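Local coordinates for protein putative pectin lyase (Geobacillus virus E2, PDB 7CHU) that serves as a tailspike protein of a thermophilic bacteriophage and probably recognises, and perhaps degrades, carbohydrate on the surface of its bacterial host, at residues A[203-208]-A[227-232]; A[208-213]-A[236-241]. All coordinates share one frame; numbering follows the deposited sequence.

Contact 1: A[203-208]-A[227-232]; sequences GVRYCA and NTDNGD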
loop_
_atom_site.group_PDB
_atom_site.type_symbol
_atom_site.label_atom_id
_atom_site.label_comp_id
_atom_site.label_asym_id
_atom_site.label_seq_id
_atom_site.Cartn_x
_atom_site.Cartn_y
_atom_site.Cartn_z
ATOM N N GLY A 203 -0.531 14.663 -14.058
ATOM C CA GLY A 203 0.629 14.353 -14.886
ATOM C C GLY A 203 1.524 15.559 -15.061
ATOM O O GLY A 203 1.047 16.698 -15.102
ATOM N N VAL A 204 2.829 15.312 -15.126
ATOM C CA VAL A 204 3.827 16.324 -15.437
ATOM C C VAL A 204 4.772 15.686 -16.437
ATOM O O VAL A 204 5.464 14.712 -16.110
ATOM C CB VAL A 204 4.587 16.815 -14.201
ATOM C CG1 VAL A 204 5.601 17.863 -14.608
ATOM C CG2 VAL A 204 3.628 17.423 -13.176
ATOM N N ARG A 205 4.782 16.197 -17.665
ATOM C CA ARG A 205 5.474 15.519 -18.746
ATOM C C ARG A 205 6.138 16.534 -19.665
ATOM O O ARG A 205 5.612 17.624 -19.884
ATOM C CB ARG A 205 4.513 14.629 -19.550
ATOM C CG ARG A 205 3.776 13.572 -18.708
ATOM C CD ARG A 205 2.803 12.739 -19.559
ATOM N NE ARG A 205 3.541 11.805 -20.403
ATOM C CZ ARG A 205 3.060 11.221 -21.496
ATOM N NH1 ARG A 205 1.811 11.467 -21.900
ATOM N NH2 ARG A 205 3.837 10.380 -22.181
ATOM N N TYR A 206 7.300 16.152 -20.204
ATOM C CA TYR A 206 7.990 16.905 -21.254
ATOM C C TYR A 206 8.436 18.289 -20.791
ATOM O O TYR A 206 8.469 19.239 -21.584
ATOM C CB TYR A 206 7.133 17.019 -22.516
ATOM C CG TYR A 206 6.739 15.683 -23.086
ATOM C CD1 TYR A 206 7.659 14.908 -23.780
ATOM C CD2 TYR A 206 5.446 15.196 -22.930
ATOM C CE1 TYR A 206 7.305 13.678 -24.308
ATOM C CE2 TYR A 206 5.086 13.953 -23.442
ATOM C CZ TYR A 206 6.023 13.201 -24.129
ATOM O OH TYR A 206 5.669 11.980 -24.653
ATOM N N CYS A 207 8.793 18.412 -19.512
ATOM C CA CYS A 207 9.371 19.650 -18.989
ATOM C C CYS A 207 10.891 19.496 -18.997
ATOM O O CYS A 207 11.416 18.553 -18.407
ATOM C CB CYS A 207 8.875 19.928 -17.573
ATOM S SG CYS A 207 7.114 20.162 -17.452
ATOM N N ALA A 208 11.597 20.424 -19.636
ATOM C CA ALA A 208 13.049 20.269 -19.738
ATOM C C ALA A 208 13.795 20.788 -18.507
ATOM O O ALA A 208 15.000 20.532 -18.362
ATOM C CB ALA A 208 13.556 20.947 -21.012
ATOM N N ASN A 227 4.740 10.887 -14.277
ATOM C CA ASN A 227 5.884 11.797 -14.406
ATOM C C ASN A 227 6.829 11.202 -15.447
ATOM O O ASN A 227 7.497 10.202 -15.163
ATOM C CB ASN A 227 6.554 11.974 -13.039
ATOM C CG ASN A 227 7.679 13.005 -13.048
ATOM O OD1 ASN A 227 8.674 12.832 -13.744
ATOM N ND2 ASN A 227 7.537 14.062 -12.247
ATOM N N THR A 228 6.838 11.751 -16.669
ATOM C CA THR A 228 7.681 11.207 -17.737
ATOM C C THR A 228 8.350 12.323 -18.533
ATOM O O THR A 228 7.852 13.448 -18.595
ATOM C CB THR A 228 6.902 10.321 -18.742
ATOM O OG1 THR A 228 6.306 11.140 -19.760
ATOM C CG2 THR A 228 5.805 9.538 -18.046
ATOM N N ASP A 229 9.500 11.984 -19.153
ATOM C CA ASP A 229 10.178 12.839 -20.138
ATOM C C ASP A 229 10.565 14.200 -19.558
ATOM O O ASP A 229 10.553 15.211 -20.258
ATOM C CB ASP A 229 9.315 13.030 -21.396
ATOM C CG ASP A 229 9.066 11.724 -22.134
ATOM O OD1 ASP A 229 9.931 11.340 -22.940
ATOM O OD2 ASP A 229 8.020 11.075 -21.892
ATOM N N ASN A 230 10.911 14.242 -18.277
ATOM C CA ASN A 230 11.239 15.486 -17.597
ATOM C C ASN A 230 12.737 15.578 -17.339
ATOM O O ASN A 230 13.438 14.577 -17.319
ATOM C CB ASN A 230 10.492 15.587 -16.269
ATOM C CG ASN A 230 8.985 15.716 -16.458
ATOM O OD1 ASN A 230 8.515 16.501 -17.289
ATOM N ND2 ASN A 230 8.223 14.944 -15.682
ATOM N N GLY A 231 13.214 16.795 -17.099
ATOM C CA GLY A 231 14.583 16.983 -16.660
ATOM C C GLY A 231 15.566 17.079 -17.808
ATOM O O GLY A 231 15.211 17.146 -18.987
ATOM N N ASP A 232 16.847 17.085 -17.432
ATOM C CA ASP A 232 17.958 17.263 -18.354
ATOM C C ASP A 232 19.235 17.011 -17.569
ATOM O O ASP A 232 19.670 17.869 -16.793
ATOM C CB ASP A 232 17.960 18.679 -18.961
ATOM C CG ASP A 232 19.134 18.919 -19.947
ATOM O OD1 ASP A 232 20.104 18.153 -19.981
ATOM O OD2 ASP A 232 19.100 19.915 -20.690
#
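Asn-227 begins the second segment paired with Val-204, and its amide OD1 takes a bond from Asn-230 ND2 that readies that side chain for the neighbouring strand. Thr-228 lies beside Arg-205, pointing the same way. With OG1 set between its backbone N and carbonyl carbon (chi1 85°), the hydroxyl receives Arg-205 NE almost straight at 2.9 Å, in the guanidinium plane, and donates to Asp-229 OD2 at 2.7 Å. A small residue with a two-way hydroxyl suits this link between Arg-205 and Asp-229. Arg-205 NH1 reaches further, weakly, to Asn-107 of a second subunit. Asp-229 turns the chain in a left-handed conformation, as Tyr-206, its register partner, does; its carboxylate lies nearly parallel to the tyrosine ring, 14° between planes, with Asp-229 CG 3.4 Å from Tyr-206 CE1. Asn-230 grips two backbone groups: ND2 donates to Val-204 O at 2.8 Å from above the carbonyl plane, while OD1 accepts Cys-207 N at 2.9 Å within its own carbonyl plane. A primary amide suits the place, its donor and acceptor on separate atoms of one short, flat group. Gly-231 N then bonds Cys-207 O at 2.8 Å, in a backbone shape that suits glycine, and Asp-232 leaves to form a salt bridge with Arg-235. Asn-263 repeats the amide's role toward Asn-230 N, giving stacked turns that recall the asparagine ladder of parallel beta-helices.

Contact 2: A[208-213]-A[236-241]; sequences ANHGLY and NKHGVY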
loop_
_atom_site.group_PDB
_atom_site.type_symbol
_atom_site.label_atom_id
_atom_site.label_comp_id
_atom_site.label_asym_id
_atom_site.label_seq_id
_atom_site.Cartn_x
_atom_site.Cartn_y
_atom_site.Cartn_z
ATOM N N ALA A 208 11.597 20.424 -19.636
ATOM C CA ALA A 208 13.049 20.269 -19.738
ATOM C C ALA A 208 13.795 20.788 -18.507
ATOM O O ALA A 208 15.000 20.532 -18.362
ATOM C CB ALA A 208 13.556 20.947 -21.012
ATOM N N ASN A 209 13.118 21.492 -17.614
ATOM C CA ASN A 209 13.644 21.759 -16.284
ATOM C C ASN A 209 13.130 20.640 -15.369
ATOM O O ASN A 209 12.746 19.576 -15.857
ATOM C CB ASN A 209 13.246 23.172 -15.850
ATOM C CG ASN A 209 14.271 23.829 -14.946
ATOM O OD1 ASN A 209 14.432 23.440 -13.791
ATOM N ND2 ASN A 209 14.938 24.865 -15.456
ATOM N N HIS A 210 13.144 20.828 -14.052
ATOM C CA HIS A 210 12.575 19.818 -13.168
ATOM C C HIS A 210 11.108 19.594 -13.532
ATOM O O HIS A 210 10.413 20.525 -13.954
ATOM C CB HIS A 210 12.663 20.254 -11.703
ATOM C CG HIS A 210 14.051 20.519 -11.202
ATOM N ND1 HIS A 210 15.085 19.603 -11.310
ATOM C CD2 HIS A 210 14.555 21.579 -10.528
ATOM C CE1 HIS A 210 16.165 20.104 -10.738
ATOM N NE2 HIS A 210 15.867 21.295 -10.246
ATOM N N GLY A 211 10.642 18.359 -13.391
ATOM C CA GLY A 211 9.233 18.089 -13.633
ATOM C C GLY A 211 8.428 18.636 -12.477
ATOM O O GLY A 211 7.547 19.478 -12.650
ATOM N N LEU A 212 8.750 18.162 -11.282
ATOM C CA LEU A 212 8.125 18.602 -10.043
ATOM C C LEU A 212 9.256 19.030 -9.116
ATOM O O LEU A 212 10.138 18.229 -8.799
ATOM C CB LEU A 212 7.279 17.473 -9.441
ATOM C CG LEU A 212 6.658 17.605 -8.055
ATOM C CD1 LEU A 212 5.611 18.723 -8.078
ATOM C CD2 LEU A 212 6.027 16.273 -7.636
ATOM N N TYR A 213 9.283 20.301 -8.749
ATOM C CA TYR A 213 10.284 20.830 -7.829
ATOM C C TYR A 213 9.636 21.017 -6.468
ATOM O O TYR A 213 8.522 21.561 -6.370
ATOM C CB TYR A 213 10.863 22.158 -8.336
ATOM C CG TYR A 213 11.859 22.777 -7.369
ATOM C CD1 TYR A 213 13.167 22.294 -7.281
ATOM C CD2 TYR A 213 11.490 23.814 -6.540
ATOM C CE1 TYR A 213 14.063 22.842 -6.392
ATOM C CE2 TYR A 213 12.388 24.369 -5.635
ATOM C CZ TYR A 213 13.670 23.877 -5.575
ATOM O OH TYR A 213 14.562 24.419 -4.683
ATOM N N ASN A 236 21.522 19.100 -14.667
ATOM C CA ASN A 236 21.181 18.692 -13.303
ATOM C C ASN A 236 19.700 18.920 -12.979
ATOM O O ASN A 236 19.347 19.304 -11.860
ATOM C CB ASN A 236 22.068 19.412 -12.289
ATOM C CG ASN A 236 22.066 18.729 -10.971
ATOM O OD1 ASN A 236 21.853 17.525 -10.908
ATOM N ND2 ASN A 236 22.294 19.479 -9.896
ATOM N N LYS A 237 18.831 18.692 -13.964
ATOM C CA LYS A 237 17.380 18.763 -13.788
ATOM C C LYS A 237 16.776 17.360 -13.856
ATOM O O LYS A 237 17.190 16.541 -14.691
ATOM C CB LYS A 237 16.737 19.657 -14.849
ATOM C CG LYS A 237 17.382 21.029 -14.978
ATOM C CD LYS A 237 17.438 21.778 -13.659
ATOM C CE LYS A 237 18.097 23.156 -13.843
ATOM N NZ LYS A 237 18.349 23.792 -12.534
ATOM N N HIS A 238 15.783 17.094 -12.990
ATOM C CA HIS A 238 15.319 15.733 -12.735
ATOM C C HIS A 238 13.790 15.653 -12.730
ATOM O O HIS A 238 13.084 16.666 -12.783
ATOM C CB HIS A 238 15.930 15.215 -11.421
ATOM C CG HIS A 238 17.436 15.303 -11.406
ATOM N ND1 HIS A 238 18.235 14.371 -12.026
ATOM C CD2 HIS A 238 18.279 16.233 -10.887
ATOM C CE1 HIS A 238 19.507 14.700 -11.871
ATOM N NE2 HIS A 238 19.564 15.831 -11.186
ATOM N N GLY A 239 13.276 14.416 -12.728
ATOM C CA GLY A 239 11.835 14.229 -12.775
ATOM C C GLY A 239 11.128 14.843 -11.583
ATOM O O GLY A 239 10.182 15.621 -11.735
ATOM N N VAL A 240 11.584 14.506 -10.380
ATOM C CA VAL A 240 11.133 15.113 -9.126
ATOM C C VAL A 240 12.382 15.493 -8.347
ATOM O O VAL A 240 13.261 14.651 -8.148
ATOM C CB VAL A 240 10.272 14.152 -8.285
ATOM C CG1 VAL A 240 9.823 14.845 -6.976
ATOM C CG2 VAL A 240 9.072 13.680 -9.072
ATOM N N TYR A 241 12.489 16.752 -7.948
ATOM C CA TYR A 241 13.644 17.240 -7.197
ATOM C C TYR A 241 13.152 17.694 -5.829
ATOM O O TYR A 241 12.327 18.613 -5.742
ATOM C CB TYR A 241 14.328 18.380 -7.950
ATOM C CG TYR A 241 15.733 18.730 -7.460
ATOM C CD1 TYR A 241 15.938 19.559 -6.345
ATOM C CD2 TYR A 241 16.854 18.253 -8.126
ATOM C CE1 TYR A 241 17.254 19.874 -5.903
ATOM C CE2 TYR A 241 18.154 18.576 -7.696
ATOM C CZ TYR A 241 18.339 19.371 -6.592
ATOM O OH TYR A 241 19.622 19.666 -6.202
HETATM O O HOH W 1 15.521 24.662 -11.863
#
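His-210 and Tyr-241 form the dense part of this contact. The imidazole is clasped on both faces: Tyr-241 CB sits 3.7 Å from the centroid of the His-210 ring, over its middle, and Lys-237 CD packs against the opposite face nearer the rim, both as CH-pi contacts. The two aromatic planes are inclined by 32°, with His-210 CE1 3.3 Å from Tyr-241 CD2. At its edge the imidazole accepts His-238 N through ND1 at 3.1 Å, and this bond, with the packing on both faces, would hold the ring's rotation; a flat group with an in-plane acceptor fits well. Next along the chain the backbones close up, Gly-211 N bonding His-238 O and Leu-212 N bonding Gly-239 O, both at 3.0 Å. Gly-211, with no side chain, lets the backbones come this close. Leu-212 and Val-240 run side by side as apolar neighbours, and Tyr-241 sends its hydroxyl to Asp-271.

The other end is looser and wetter. Lys-237, bent at chi2 (-55°), keeps its aliphatic part on the packed side, CD 3.4 Å from Asn-209 OD1; its NZ end reaches a water, 3.0 Å from Lys-237 NZ, which lies too near Asn-209 OD1 for that second leg to be certain. Asn-236 is exposed. Paired loops leading into parallel strands 212-215 and 240-243, with like residues stacked coil on coil, are characteristic of the pectate lyase-like beta-helix.

Overall arrangement
Contacts 1 and 2 join the same two successive coils of the beta-helix, share Ala-208, and have centres about 7 Å apart. Their registers differ: contact 1 pairs residues 23 positions apart, contact 2 residues 28 apart, so the later coil carries five extra residues. A G1 beta bulge probably takes up part of this excess, Asn-236 and Lys-237 both facing Asp-232, with a probable bond from Asp-232 N to Lys-237 O at 2.8 Å. Within the later coil Asn-227 ND2 meets Gly-239 O at 3.1 Å, and within the earlier Val-204 CG1 packs 3.2 Å from Gly-211 O. These links join strands 202-205 and 220-228, in one sheet, to 212-215 and 240-243, in the next.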